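Local coordinates for pleckstrin homology domain-containing family M member 2 (PDB 3CXB), which binds the Salmonella effector SifA through its PH domain and probably links it to kinesin, at residues B[89-92]-B[93-97]. Sequence-based numbering, arbitrary orientation.
Sequences MAEW and MQHLC
The carbonyls of M89, A90, E91 and W92 accept the N-H groups of M93, Q94, H95 and L96 along one continuous alpha-helix: M93 N bonds to M89 O at 2.8 Å and L96 N to W92 O at 2.8 Å, both nearly straight, while Q94 N to A90 O and H95 N to E91 O complete the i to i+4 pattern at more bent angles. Among the side chains, W92 and L96 pair on the buried flank. The indole swings back beside its own backbone N (chi1 -90°), and its CE3 lies 4.2 Å from L96 CG, a plain apolar contact. On the outer flank E91 and H95 run side by side and point the same way, the carboxylate and imidazole planes turned 30° apart. Their touch is through carbon, E91 CG to H95 CD2 at 4.2 Å; E91 OE1 stays 4.5 Å from H95 NE2, close enough that the carboxylate might favour a protonated ring. Outside this helix, K2 of strand 2-8 forms a salt bridge with E91 OE2 and also makes a cation-pi interaction with the W92 indole. This is the C-terminal helix characteristic of PH domains: W92 and L96 press on L27 of strand 21-28, W92 also meets L6 of strand 2-8, and M89, M93 and L96 pack on F69 of strand 68-73, while M93 and L96 also touch C57 of strand 54-59.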
ATOM      1  N   MET B  89       5.210  -7.150   6.479  1.00 59.42           N
ATOM      2  CA  MET B  89       5.603  -5.946   5.778  1.00 53.94           C
ATOM      3  C   MET B  89       6.824  -6.220   4.901  1.00 48.56           C
ATOM      4  O   MET B  89       6.867  -5.798   3.756  1.00 49.53           O
ATOM      5  CB  MET B  89       5.866  -4.827   6.776  1.00 55.19           C
ATOM      6  CG  MET B  89       7.307  -4.511   6.982  1.00 60.48           C
ATOM      7  SD  MET B  89       7.729  -3.086   6.027  1.00 64.08           S
ATOM      8  CE  MET B  89       7.787  -1.795   7.359  1.00 61.96           C
ATOM      9  N   ALA B  90       7.802  -6.948   5.413  1.00 43.58           N
ATOM     10  CA  ALA B  90       8.973  -7.267   4.611  1.00 41.51           C
ATOM     11  C   ALA B  90       8.567  -8.137   3.422  1.00 40.81           C
ATOM     12  O   ALA B  90       9.196  -8.110   2.344  1.00 35.43           O
ATOM     13  CB  ALA B  90       9.979  -7.990   5.450  1.00 38.14           C
ATOM     14  N   GLU B  91       7.512  -8.921   3.625  1.00 43.15           N
ATOM     15  CA  GLU B  91       7.030  -9.793   2.565  1.00 47.20           C
ATOM     16  C   GLU B  91       6.384  -8.953   1.477  1.00 44.50           C
ATOM     17  O   GLU B  91       6.588  -9.183   0.284  1.00 42.08           O
ATOM     18  CB  GLU B  91       6.028 -10.796   3.111  1.00 51.68           C
ATOM     19  CG  GLU B  91       5.882 -11.994   2.205  1.00 64.99           C
ATOM     20  CD  GLU B  91       4.978 -13.049   2.779  1.00 72.13           C
ATOM     21  OE1 GLU B  91       4.855 -14.117   2.140  1.00 76.81           O
ATOM     22  OE2 GLU B  91       4.394 -12.807   3.862  1.00 77.41           O
ATOM     23  N   TRP B  92       5.612  -7.963   1.901  1.00 43.51           N
ATOM     24  CA  TRP B  92       4.959  -7.087   0.957  1.00 44.86           C
ATOM     25  C   TRP B  92       6.014  -6.300   0.215  1.00 44.00           C
ATOM     26  O   TRP B  92       5.997  -6.211  -1.020  1.00 42.96           O
ATOM     27  CB  TRP B  92       4.020  -6.119   1.675  1.00 42.96           C
ATOM     28  CG  TRP B  92       2.625  -6.651   1.830  1.00 44.18           C
ATOM     29  CD1 TRP B  92       1.971  -6.947   3.001  1.00 44.55           C
ATOM     30  CD2 TRP B  92       1.697  -6.906   0.779  1.00 42.93           C
ATOM     31  NE1 TRP B  92       0.691  -7.362   2.738  1.00 44.67           N
ATOM     32  CE2 TRP B  92       0.497  -7.347   1.379  1.00 45.25           C
ATOM     33  CE3 TRP B  92       1.762  -6.802  -0.614  1.00 41.84           C
ATOM     34  CZ2 TRP B  92      -0.632  -7.682   0.633  1.00 44.21           C
ATOM     35  CZ3 TRP B  92       0.644  -7.135  -1.355  1.00 44.44           C
ATOM     36  CH2 TRP B  92      -0.541  -7.571  -0.730  1.00 44.29           C
ATOM     37  N   MET B  93       6.937  -5.735   0.986  1.00 43.92           N
ATOM     38  CA  MET B  93       7.998  -4.920   0.430  1.00 44.10           C
ATOM     39  C   MET B  93       8.717  -5.647  -0.688  1.00 45.16           C
ATOM     40  O   MET B  93       8.897  -5.109  -1.778  1.00 43.45           O
ATOM     41  CB  MET B  93       8.994  -4.535   1.522  1.00 40.95           C
ATOM     42  CG  MET B  93       9.816  -3.301   1.206  1.00 42.11           C
ATOM     43  SD  MET B  93       8.923  -1.760   1.463  1.00 40.54           S
ATOM     44  CE  MET B  93       8.007  -1.573  -0.002  1.00 38.22           C
ATOM     45  N   GLN B  94       9.112  -6.881  -0.422  1.00 51.02           N
ATOM     46  CA  GLN B  94       9.846  -7.660  -1.408  1.00 57.94           C
ATOM     47  C   GLN B  94       9.042  -7.919  -2.675  1.00 54.30           C
ATOM     48  O   GLN B  94       9.586  -7.882  -3.776  1.00 52.58           O
ATOM     49  CB  GLN B  94      10.281  -8.976  -0.778  1.00 70.21           C
ATOM     50  CG  GLN B  94      11.058  -9.908  -1.683  1.00 88.06           C
ATOM     51  CD  GLN B  94      11.379 -11.212  -0.980  1.00 98.40           C
ATOM     52  OE1 GLN B  94      12.098 -11.225   0.020  1.00106.02           O
ATOM     53  NE2 GLN B  94      10.835 -12.318  -1.491  1.00105.73           N
ATOM     54  N   HIS B  95       7.748  -8.185  -2.518  1.00 50.88           N
ATOM     55  CA  HIS B  95       6.904  -8.442  -3.679  1.00 47.13           C
ATOM     56  C   HIS B  95       6.704  -7.167  -4.488  1.00 41.70           C
ATOM     57  O   HIS B  95       6.930  -7.145  -5.686  1.00 39.60           O
ATOM     58  CB  HIS B  95       5.533  -9.013  -3.258  1.00 47.12           C
ATOM     59  CG  HIS B  95       5.557 -10.473  -2.903  1.00 47.82           C
ATOM     60  ND1 HIS B  95       6.108 -11.434  -3.727  1.00 47.11           N
ATOM     61  CD2 HIS B  95       5.072 -11.135  -1.825  1.00 46.85           C
ATOM     62  CE1 HIS B  95       5.963 -12.624  -3.171  1.00 47.27           C
ATOM     63  NE2 HIS B  95       5.338 -12.470  -2.018  1.00 47.65           N
ATOM     64  N   LEU B  96       6.290  -6.106  -3.820  1.00 39.95           N
ATOM     65  CA  LEU B  96       6.051  -4.840  -4.488  1.00 41.47           C
ATOM     66  C   LEU B  96       7.267  -4.270  -5.213  1.00 42.15           C
ATOM     67  O   LEU B  96       7.152  -3.763  -6.323  1.00 40.00           O
ATOM     68  CB  LEU B  96       5.540  -3.824  -3.472  1.00 39.38           C
ATOM     69  CG  LEU B  96       4.174  -4.173  -2.885  1.00 38.95           C
ATOM     70  CD1 LEU B  96       3.835  -3.243  -1.738  1.00 36.14           C
ATOM     71  CD2 LEU B  96       3.139  -4.082  -3.996  1.00 36.02           C
ATOM     72  N   CYS B  97       8.433  -4.339  -4.583  1.00 43.74           N
ATOM     73  CA  CYS B  97       9.632  -3.811  -5.207  1.00 45.02           C
ATOM     74  C   CYS B  97      10.010  -4.688  -6.382  1.00 45.19           C
ATOM     75  O   CYS B  97      10.602  -4.222  -7.361  1.00 46.21           O
ATOM     76  CB  CYS B  97      10.764  -3.725  -4.184  1.00 45.63           C
ATOM     77  SG  CYS B  97      10.400  -2.563  -2.826  1.00 45.02           S
TER